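Local coordinates for protein immunomodulatory active chitinase (Trichuris suis, PDB 6G9C) that probably binds and hydrolyses chitin as a family 18 glycosyl hydrolase, and displays immunomodulatory properties in inflammatory lung disease, at residues Glu301-Ala306 and Tyr311-Gln316; Lys323-Asp328 and Thr332-Gln337; Glu348-Lys353 and Tyr388-Leu393. One frame throughout, in Å; residues are numbered along the deposited sequence.

Interaction 1: residues Glu301-Ala306 and Tyr311-Gln316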
loop_
_atom_site.group_PDB
_atom_site.type_symbol
_atom_site.label_atom_id
_atom_site.label_comp_id
_atom_site.label_asym_id
_atom_site.label_seq_id
_atom_site.Cartn_x
_atom_site.Cartn_y
_atom_site.Cartn_z
ATOM N N GLU A 301 -31.239 9.131 16.103
ATOM C CA GLU A 301 -30.707 10.380 15.558
ATOM C C GLU A 301 -29.721 10.147 14.415
ATOM O O GLU A 301 -29.753 10.863 13.406
ATOM C CB GLU A 301 -30.041 11.194 16.673
ATOM C CG GLU A 301 -29.477 12.545 16.208
ATOM C CD GLU A 301 -28.870 13.378 17.344
ATOM O OE1 GLU A 301 -29.091 13.040 18.531
ATOM O OE2 GLU A 301 -28.182 14.383 17.041
ATOM N N TYR A 302 -28.828 9.166 14.552
ATOM C CA TYR A 302 -27.771 8.964 13.565
ATOM C C TYR A 302 -28.073 7.841 12.576
ATOM O O TYR A 302 -27.868 8.020 11.375
ATOM C CB TYR A 302 -26.434 8.699 14.274
ATOM C CG TYR A 302 -25.974 9.864 15.143
ATOM C CD1 TYR A 302 -26.371 9.964 16.473
ATOM C CD2 TYR A 302 -25.146 10.862 14.631
ATOM C CE1 TYR A 302 -25.958 11.025 17.268
ATOM C CE2 TYR A 302 -24.723 11.941 15.428
ATOM C CZ TYR A 302 -25.132 12.009 16.742
ATOM O OH TYR A 302 -24.726 13.069 17.545
ATOM N N LEU A 303 -28.576 6.691 13.034
ATOM C CA LEU A 303 -28.833 5.597 12.100
ATOM C C LEU A 303 -30.087 5.838 11.269
ATOM O O LEU A 303 -30.153 5.381 10.124
ATOM C CB LEU A 303 -28.947 4.260 12.837
ATOM C CG LEU A 303 -27.735 3.739 13.615
ATOM C CD1 LEU A 303 -27.713 2.228 13.645
ATOM C CD2 LEU A 303 -26.430 4.277 13.068
ATOM N N ARG A 304 -31.081 6.538 11.820
ATOM C CA ARG A 304 -32.295 6.916 11.090
ATOM C C ARG A 304 -32.948 5.707 10.423
ATOM O O ARG A 304 -33.323 5.737 9.249
ATOM C CB ARG A 304 -32.001 8.000 10.053
ATOM C CG ARG A 304 -31.423 9.286 10.614
ATOM C CD ARG A 304 -30.556 9.934 9.552
ATOM N NE ARG A 304 -30.194 11.313 9.857
ATOM C CZ ARG A 304 -29.419 12.065 9.080
ATOM N NH1 ARG A 304 -28.926 11.565 7.952
ATOM N NH2 ARG A 304 -29.142 13.317 9.427
ATOM N N GLU A 305 -33.081 4.627 11.183
ATOM C CA GLU A 305 -33.730 3.421 10.685
ATOM C C GLU A 305 -34.526 2.807 11.828
ATOM O O GLU A 305 -33.941 2.278 12.775
ATOM C CB GLU A 305 -32.708 2.433 10.137
ATOM C CG GLU A 305 -33.327 1.173 9.563
ATOM C CD GLU A 305 -32.289 0.149 9.172
ATOM O OE1 GLU A 305 -31.096 0.516 9.081
ATOM O OE2 GLU A 305 -32.663 -1.023 8.961
ATOM N N ALA A 306 -35.849 2.890 11.748
ATOM C CA ALA A 306 -36.678 2.345 12.813
ATOM C C ALA A 306 -36.348 0.873 13.043
ATOM O O ALA A 306 -36.133 0.108 12.097
ATOM C CB ALA A 306 -38.159 2.529 12.480
ATOM N N TYR A 311 -24.470 1.275 19.310
ATOM C CA TYR A 311 -23.980 1.313 20.682
ATOM C C TYR A 311 -23.771 2.748 21.161
ATOM O O TYR A 311 -24.124 3.094 22.298
ATOM C CB TYR A 311 -22.683 0.509 20.823
ATOM C CG TYR A 311 -22.108 0.646 22.205
ATOM C CD1 TYR A 311 -22.767 0.118 23.304
ATOM C CD2 TYR A 311 -20.930 1.348 22.430
ATOM C CE1 TYR A 311 -22.260 0.284 24.602
ATOM C CE2 TYR A 311 -20.426 1.503 23.703
ATOM C CZ TYR A 311 -21.089 0.961 24.785
ATOM O OH TYR A 311 -20.588 1.112 26.067
ATOM N N TYR A 312 -23.201 3.611 20.319
ATOM C CA TYR A 312 -22.976 4.967 20.812
ATOM C C TYR A 312 -24.295 5.715 21.022
ATOM O O TYR A 312 -24.373 6.607 21.875
ATOM C CB TYR A 312 -22.021 5.728 19.879
ATOM C CG TYR A 312 -22.486 5.997 18.458
ATOM C CD1 TYR A 312 -23.332 7.072 18.167
ATOM C CD2 TYR A 312 -22.031 5.211 17.392
ATOM C CE1 TYR A 312 -23.732 7.340 16.857
ATOM C CE2 TYR A 312 -22.428 5.476 16.085
ATOM C CZ TYR A 312 -23.275 6.537 15.821
ATOM O OH TYR A 312 -23.673 6.800 14.517
ATOM N N GLU A 313 -25.341 5.355 20.278
ATOM C CA GLU A 313 -26.655 5.946 20.515
ATOM C C GLU A 313 -27.261 5.429 21.814
ATOM O O GLU A 313 -27.963 6.168 22.516
ATOM C CB GLU A 313 -27.585 5.647 19.339
ATOM C CG GLU A 313 -27.438 6.584 18.156
ATOM C CD GLU A 313 -28.197 6.070 16.944
ATOM O OE1 GLU A 313 -28.532 4.868 16.934
ATOM O OE2 GLU A 313 -28.463 6.861 16.015
ATOM N N VAL A 314 -27.019 4.156 22.141
ATOM C CA VAL A 314 -27.399 3.650 23.462
ATOM C C VAL A 314 -26.709 4.463 24.549
ATOM O O VAL A 314 -27.324 4.834 25.557
ATOM C CB VAL A 314 -27.067 2.150 23.590
ATOM C CG1 VAL A 314 -27.180 1.708 25.068
ATOM C CG2 VAL A 314 -27.970 1.308 22.659
ATOM N N CYS A 315 -25.419 4.758 24.365
ATOM C CA CYS A 315 -24.718 5.574 25.350
ATOM C C CYS A 315 -25.402 6.921 25.537
ATOM O O CYS A 315 -25.558 7.396 26.672
ATOM C CB CYS A 315 -23.266 5.762 24.917
ATOM S SG CYS A 315 -22.216 4.365 25.333
ATOM N N GLN A 316 -25.805 7.553 24.430
ATOM C CA GLN A 316 -26.523 8.824 24.502
ATOM C C GLN A 316 -27.809 8.680 25.308
ATOM O O GLN A 316 -28.155 9.562 26.100
ATOM C CB GLN A 316 -26.810 9.331 23.085
ATOM C CG GLN A 316 -27.311 10.767 22.970
ATOM C CD GLN A 316 -27.118 11.343 21.565
ATOM O OE1 GLN A 316 -26.270 12.210 21.345
ATOM N NE2 GLN A 316 -27.909 10.859 20.612
#
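Tyr-312, in the first turn of helix 311-319, sends its ring against Tyr-302 of the preceding loop in a T-shaped (edge-to-face) pair. The Tyr-312 edge is directed at the Tyr-302 face, with ring planes at 73° and centroids 5.5 Å apart. The closest ring carbons are Tyr-312 CE1 and Tyr-302 CD1, at 3.7 Å, while Tyr-312 OH lies 3.4 Å from Tyr-302 CB. Tyrosine suits this place because its ring supplies the edge of the pair. Phe-379 meets both rings and extends the aromatic group.

Glu-313 follows, its chain extended beyond CG (chi2 169°) so that the carboxylate spans the gap to the loop backbone. Its OE2 grips two successive amides: Tyr-302 N at 2.8 Å, nearly along the C-O axis, and Leu-303 N at 3.0 Å, on the syn side and out of the carboxylate plane. The other oxygen, OE1, is taken by Thr-300 OG1 and by Ser-310 N, the latter bond as in one half of a capping box; Leu-303 CG lies 3.6 Å from Glu-313 OE1.

One turn further on, Gln-316 crosses Glu-301 at about a right angle. Its NE2 donates a weak bond to Glu-301 OE1 (3.2 Å), bent to 129° at the hydrogen, and also sits at the edge of the Tyr-302 ring.

With four donors shared between its two oxygens, the buried Glu-313 carboxylate is well satisfied, which would probably stabilise its negative charge; within the insertion of the family 18 barrel, the glutamate thereby ties the loop to the start of the helix.

Interaction 2: residues Lys323-Asp328 and Thr332-Gln337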
loop_
_atom_site.group_PDB
_atom_site.type_symbol
_atom_site.label_atom_id
_atom_site.label_comp_id
_atom_site.label_asym_id
_atom_site.label_seq_id
_atom_site.Cartn_x
_atom_site.Cartn_y
_atom_site.Cartn_z
ATOM N N LYS A 323 -32.962 3.207 31.264
ATOM C CA LYS A 323 -32.706 2.141 32.222
ATOM C C LYS A 323 -32.043 0.967 31.513
ATOM O O LYS A 323 -32.544 0.491 30.489
ATOM C CB LYS A 323 -34.000 1.680 32.895
ATOM C CG LYS A 323 -33.818 0.487 33.836
ATOM C CD LYS A 323 -35.141 0.033 34.465
ATOM C CE LYS A 323 -36.215 -0.174 33.404
ATOM N NZ LYS A 323 -37.378 -0.983 33.868
ATOM N N ARG A 324 -30.923 0.509 32.059
ATOM C CA ARG A 324 -30.242 -0.681 31.575
ATOM C C ARG A 324 -30.586 -1.860 32.476
ATOM O O ARG A 324 -30.601 -1.729 33.704
ATOM C CB ARG A 324 -28.729 -0.442 31.555
ATOM C CG ARG A 324 -27.882 -1.667 31.264
ATOM C CD ARG A 324 -26.412 -1.303 31.288
ATOM N NE ARG A 324 -25.534 -2.401 30.900
ATOM C CZ ARG A 324 -25.111 -3.341 31.743
ATOM N NH1 ARG A 324 -25.513 -3.323 33.012
ATOM N NH2 ARG A 324 -24.290 -4.295 31.318
ATOM N N VAL A 325 -30.877 -3.005 31.866
ATOM C CA VAL A 325 -31.086 -4.256 32.582
ATOM C C VAL A 325 -30.108 -5.289 32.043
ATOM O O VAL A 325 -29.974 -5.447 30.825
ATOM C CB VAL A 325 -32.533 -4.769 32.450
ATOM C CG1 VAL A 325 -32.677 -6.110 33.176
ATOM C CG2 VAL A 325 -33.525 -3.749 32.989
ATOM N N TRP A 326 -29.430 -5.992 32.945
ATOM C CA TRP A 326 -28.525 -7.072 32.566
ATOM C C TRP A 326 -29.287 -8.393 32.621
ATOM O O TRP A 326 -29.860 -8.736 33.662
ATOM C CB TRP A 326 -27.312 -7.116 33.502
ATOM C CG TRP A 326 -26.366 -8.269 33.242
ATOM C CD1 TRP A 326 -26.159 -9.366 34.037
ATOM C CD2 TRP A 326 -25.488 -8.416 32.124
ATOM N NE1 TRP A 326 -25.217 -10.195 33.463
ATOM C CE2 TRP A 326 -24.789 -9.630 32.294
ATOM C CE3 TRP A 326 -25.235 -7.646 30.984
ATOM C CZ2 TRP A 326 -23.854 -10.088 31.364
ATOM C CZ3 TRP A 326 -24.304 -8.100 30.065
ATOM C CH2 TRP A 326 -23.622 -9.310 30.264
ATOM N N ASP A 327 -29.308 -9.128 31.512
ATOM C CA ASP A 327 -29.910 -10.462 31.478
ATOM C C ASP A 327 -28.788 -11.485 31.601
ATOM O O ASP A 327 -28.107 -11.785 30.623
ATOM C CB ASP A 327 -30.704 -10.684 30.195
ATOM C CG ASP A 327 -31.414 -12.024 30.190
ATOM O OD1 ASP A 327 -32.334 -12.195 31.023
ATOM O OD2 ASP A 327 -31.045 -12.901 29.374
ATOM N N ASP A 328 -28.600 -12.036 32.804
ATOM C CA ASP A 328 -27.431 -12.884 33.015
ATOM C C ASP A 328 -27.547 -14.209 32.269
ATOM O O ASP A 328 -26.524 -14.810 31.923
ATOM C CB ASP A 328 -27.196 -13.119 34.513
ATOM C CG ASP A 328 -25.754 -13.542 34.818
ATOM O OD1 ASP A 328 -24.809 -12.787 34.481
ATOM O OD2 ASP A 328 -25.564 -14.644 35.378
ATOM N N THR A 332 -26.519 -10.649 27.991
ATOM C CA THR A 332 -26.705 -9.453 27.178
ATOM C C THR A 332 -27.505 -8.425 27.969
ATOM O O THR A 332 -28.261 -8.788 28.879
ATOM C CB THR A 332 -27.440 -9.730 25.853
ATOM O OG1 THR A 332 -28.783 -10.160 26.124
ATOM C CG2 THR A 332 -26.702 -10.791 25.002
ATOM N N PRO A 333 -27.352 -7.138 27.642
ATOM C CA PRO A 333 -28.181 -6.108 28.269
ATOM C C PRO A 333 -29.356 -5.714 27.398
ATOM O O PRO A 333 -29.346 -5.945 26.183
ATOM C CB PRO A 333 -27.207 -4.940 28.419
ATOM C CG PRO A 333 -26.391 -5.060 27.169
ATOM C CD PRO A 333 -26.215 -6.540 26.919
ATOM N N TYR A 334 -30.383 -5.132 28.006
ATOM C CA TYR A 334 -31.386 -4.439 27.230
ATOM C C TYR A 334 -31.632 -3.074 27.852
ATOM O O TYR A 334 -31.250 -2.809 28.998
ATOM C CB TYR A 334 -32.677 -5.262 27.079
ATOM C CG TYR A 334 -33.483 -5.571 28.326
ATOM C CD1 TYR A 334 -34.513 -4.732 28.739
ATOM C CD2 TYR A 334 -33.270 -6.749 29.036
ATOM C CE1 TYR A 334 -35.290 -5.040 29.851
ATOM C CE2 TYR A 334 -34.053 -7.077 30.137
ATOM C CZ TYR A 334 -35.052 -6.209 30.544
ATOM O OH TYR A 334 -35.807 -6.519 31.642
ATOM N N LEU A 335 -32.221 -2.192 27.051
ATOM C CA LEU A 335 -32.405 -0.791 27.403
ATOM C C LEU A 335 -33.881 -0.450 27.305
ATOM O O LEU A 335 -34.545 -0.827 26.329
ATOM C CB LEU A 335 -31.592 0.111 26.468
ATOM C CG LEU A 335 -31.439 1.553 26.941
ATOM C CD1 LEU A 335 -30.304 1.607 27.936
ATOM C CD2 LEU A 335 -31.172 2.492 25.784
ATOM N N VAL A 336 -34.395 0.242 28.314
ATOM C CA VAL A 336 -35.780 0.700 28.327
ATOM C C VAL A 336 -35.781 2.205 28.545
ATOM O O VAL A 336 -35.141 2.702 29.482
ATOM C CB VAL A 336 -36.608 -0.002 29.416
ATOM C CG1 VAL A 336 -38.077 0.368 29.264
ATOM C CG2 VAL A 336 -36.414 -1.512 29.354
ATOM N N GLN A 337 -36.515 2.924 27.694
ATOM C CA GLN A 337 -36.675 4.373 27.836
ATOM C C GLN A 337 -38.105 4.705 27.421
ATOM O O GLN A 337 -38.402 4.767 26.223
ATOM C CB GLN A 337 -35.652 5.110 26.982
ATOM C CG GLN A 337 -35.644 6.620 27.115
ATOM C CD GLN A 337 -34.750 7.266 26.062
ATOM O OE1 GLN A 337 -34.906 7.026 24.858
ATOM N NE2 GLN A 337 -33.804 8.069 26.511
#
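Strands 323-327 and 332-337 form an antiparallel beta hairpin, their axes 4.7 Å apart at closest approach and their directions at 153°, with Lys-323/Val-336, Val-325/Tyr-334 and Asp-327/Thr-332 as the hydrogen-bonded pairs. Val-325 N to Tyr-334 O measures 2.9 Å and four other bonds are similar; the sixth, Thr-332 N to Asp-327 O, stretches to 3.3 Å beside the turn.

On the face carrying Val-325 and Tyr-334, the valine lies over the tyrosine ring in a CH-pi contact. Val-325 CB stands 3.7 Å from the Tyr-334 ring centroid, 19° off the normal. Tyr-334 CG sits between its backbone N and carbonyl carbon (chi1 65°), a rotamer that brings the ring alongside the valine. Valine's beta-branching suits strand geometry and puts CB, CG1 and CG2 all against the ring. Trp-341 stacks on the same tyrosine. Nearby, Lys-323 runs beside Val-336, its aliphatic CE 4.0 Å from Val-336 CB.

The other face carries Arg-324, Trp-326, Pro-333 and Leu-335. Leu-335 packs on helix 311-319, while Trp-326 and Pro-333 meet helix 347-360. One indole face lies over the Thr-332 backbone. At the indole edge, NE1 bonds Asp-328 OD1 (2.8 Å) through the oxygen's anti lone pair, which helps set the ring's rotation; the same oxygen meets Lys-331. Arg-324 ends in a salt bridge to Asp-346.

Proline's missing N-H falls in a non-hydrogen-bonded pair and costs this ladder no bond, while its ring offers an apolar surface to Trp-326 and Arg-324.

Interaction 3: residues Glu348-Lys353 and Tyr388-Leu393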
loop_
_atom_site.group_PDB
_atom_site.type_symbol
_atom_site.label_atom_id
_atom_site.label_comp_id
_atom_site.label_asym_id
_atom_site.label_seq_id
_atom_site.Cartn_x
_atom_site.Cartn_y
_atom_site.Cartn_z
ATOM N N GLU A 348 -19.766 -5.539 28.733
ATOM C CA GLU A 348 -19.950 -6.774 29.490
ATOM C C GLU A 348 -20.361 -7.936 28.585
ATOM O O GLU A 348 -19.870 -9.060 28.755
ATOM C CB GLU A 348 -20.979 -6.577 30.605
ATOM C CG GLU A 348 -20.591 -5.531 31.662
ATOM C CD GLU A 348 -19.477 -5.983 32.595
ATOM O OE1 GLU A 348 -18.845 -7.033 32.334
ATOM O OE2 GLU A 348 -19.234 -5.293 33.611
ATOM N N SER A 349 -21.273 -7.704 27.635
ATOM C CA SER A 349 -21.692 -8.811 26.777
ATOM C C SER A 349 -20.566 -9.216 25.835
ATOM O O SER A 349 -20.362 -10.409 25.577
ATOM C CB SER A 349 -22.964 -8.454 25.992
ATOM O OG SER A 349 -22.733 -7.495 24.973
ATOM N N MET A 350 -19.807 -8.239 25.333
ATOM C CA MET A 350 -18.660 -8.559 24.482
ATOM C C MET A 350 -17.598 -9.316 25.261
ATOM O O MET A 350 -16.978 -10.252 24.737
ATOM C CB MET A 350 -18.062 -7.284 23.893
ATOM C CG MET A 350 -18.984 -6.543 22.963
ATOM S SD MET A 350 -19.035 -7.316 21.347
ATOM C CE MET A 350 -18.269 -6.018 20.390
ATOM N N LYS A 351 -17.374 -8.918 26.519
ATOM C CA LYS A 351 -16.410 -9.603 27.371
ATOM C C LYS A 351 -16.782 -11.064 27.536
ATOM O O LYS A 351 -15.928 -11.956 27.434
ATOM C CB LYS A 351 -16.351 -8.929 28.751
ATOM C CG LYS A 351 -15.095 -8.186 29.054
ATOM C CD LYS A 351 -15.224 -7.412 30.385
ATOM C CE LYS A 351 -15.632 -8.310 31.549
ATOM N NZ LYS A 351 -15.737 -7.551 32.842
ATOM N N ALA A 352 -18.054 -11.326 27.844
ATOM C CA ALA A 352 -18.484 -12.700 28.049
ATOM C C ALA A 352 -18.333 -13.509 26.766
ATOM O O ALA A 352 -17.819 -14.633 26.788
ATOM C CB ALA A 352 -19.928 -12.726 28.549
ATOM N N LYS A 353 -18.749 -12.934 25.632
ATOM C CA LYS A 353 -18.701 -13.647 24.357
ATOM C C LYS A 353 -17.263 -13.916 23.912
ATOM O O LYS A 353 -16.933 -15.030 23.490
ATOM C CB LYS A 353 -19.450 -12.845 23.294
ATOM C CG LYS A 353 -20.963 -12.839 23.516
ATOM C CD LYS A 353 -21.658 -11.902 22.542
ATOM C CE LYS A 353 -23.168 -12.091 22.593
ATOM N NZ LYS A 353 -23.876 -11.094 21.729
ATOM N N TYR A 388 -13.421 3.075 20.658
ATOM C CA TYR A 388 -13.769 1.687 20.374
ATOM C C TYR A 388 -13.844 0.860 21.658
ATOM O O TYR A 388 -13.104 -0.129 21.805
ATOM C CB TYR A 388 -12.771 1.071 19.405
ATOM C CG TYR A 388 -12.753 1.676 18.027
ATOM C CD1 TYR A 388 -13.686 1.279 17.071
ATOM C CD2 TYR A 388 -11.777 2.626 17.667
ATOM C CE1 TYR A 388 -13.672 1.803 15.807
ATOM C CE2 TYR A 388 -11.755 3.167 16.391
ATOM C CZ TYR A 388 -12.705 2.733 15.463
ATOM O OH TYR A 388 -12.710 3.243 14.184
ATOM N N PRO A 389 -14.678 1.247 22.630
ATOM C CA PRO A 389 -14.761 0.449 23.866
ATOM C C PRO A 389 -15.193 -0.989 23.608
ATOM O O PRO A 389 -14.771 -1.902 24.331
ATOM C CB PRO A 389 -15.794 1.212 24.710
ATOM C CG PRO A 389 -16.635 1.939 23.698
ATOM C CD PRO A 389 -15.678 2.328 22.602
ATOM N N LEU A 390 -16.021 -1.215 22.590
ATOM C CA LEU A 390 -16.452 -2.573 22.272
ATOM C C LEU A 390 -15.404 -3.321 21.450
ATOM O O LEU A 390 -14.965 -4.412 21.830
ATOM C CB LEU A 390 -17.782 -2.549 21.508
ATOM C CG LEU A 390 -18.966 -1.866 22.191
ATOM C CD1 LEU A 390 -20.265 -2.216 21.484
ATOM C CD2 LEU A 390 -19.021 -2.264 23.643
ATOM N N ILE A 391 -14.990 -2.746 20.321
ATOM C CA ILE A 391 -14.181 -3.507 19.371
ATOM C C ILE A 391 -12.767 -3.751 19.904
ATOM O O ILE A 391 -12.162 -4.791 19.609
ATOM C CB ILE A 391 -14.203 -2.797 18.002
ATOM C CG1 ILE A 391 -15.644 -2.747 17.491
ATOM C CG2 ILE A 391 -13.345 -3.534 16.972
ATOM C CD1 ILE A 391 -15.823 -1.928 16.250
ATOM N N SER A 392 -12.232 -2.836 20.736
ATOM C CA SER A 392 -10.924 -3.044 21.358
ATOM C C SER A 392 -10.826 -4.358 22.117
ATOM O O SER A 392 -9.712 -4.855 22.323
ATOM C CB SER A 392 -10.591 -1.917 22.360
ATOM O OG SER A 392 -10.606 -0.654 21.735
ATOM N N LEU A 393 -11.960 -4.905 22.570
ATOM C CA LEU A 393 -11.932 -6.118 23.384
ATOM C C LEU A 393 -11.393 -7.318 22.619
ATOM O O LEU A 393 -10.919 -8.270 23.243
ATOM C CB LEU A 393 -13.338 -6.427 23.912
ATOM C CG LEU A 393 -13.832 -5.415 24.965
ATOM C CD1 LEU A 393 -15.303 -5.623 25.285
ATOM C CD2 LEU A 393 -12.997 -5.505 26.218
#
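Apolar contact joins Met-350, on helix 347-360, to Leu-390 and Leu-393 of segment 388-393, which leads into the last modelled helix. The methionine uses two different parts of its side chain. Its CB, close to the helix backbone, meets Leu-393 CD1 at 3.5 Å, whereas its terminal methyl CE reaches Leu-390 CB at 3.7 Å and also approaches Leu-390 O. The chain bends at chi2 (-78°) and again at chi3, carrying the methyl round toward Leu-390, whose side chain it crosses at about a right angle. Methionine suits this place because its unbranched chain, bent in this way, lets CB and CE serve two different leucines. Leu-393 CD1, besides touching Met-350 CB, lies 4.1 Å from Lys-351 N.

Polar interactions run within each segment and around it. Lysine suits the rim position 351: its first carbons graze Leu-393, while its ammonium, led away from the contact, meets Glu-348 one turn back on the same helix in a salt bridge, Lys-351 NZ to Glu-348 OE1 at 3.2 Å. In the other segment, Tyr-388 O accepts from both Ser-392 N and Ser-392 OG (2.6 Å), the two donors coming from opposite faces of the carbonyl plane. Asp-373 takes Leu-390 N and Ile-391 N with its two carboxylate oxygens, holding the backbone at these two residues.

Met-350 and Leu-390 also touch Thr-274 of strand 268-281, and Met-350 reaches Leu-272. A helix packed over a barrel strand, with segment 388-393 packed beside it, is an arrangement expected of the TIM barrel of family 18 glycosyl hydrolases.

Along the chain the three contacts come in series: interaction 1 closes before interaction 2 opens, and interaction 3 follows. Their centres form a compact triangle, about 16 Å between 1 and 2, 18 Å between 1 and 3, and 16 Å between 2 and 3, and each pair touches. Helix 311-319 leads into the hairpin, and Val-314 packs on Leu-335. The same helix presents Tyr-311 to Leu-390 and Pro-389. Helix 311-319 and the hairpin, lying between strand 268-281 and helix 347-360, are consistent with the alpha+beta insertion domain of family 18 chitinases. Interaction 2 rests this domain on Glu-348 and Ser-349 of barrel helix 347-360, which interaction 3 ties to segment 388-393.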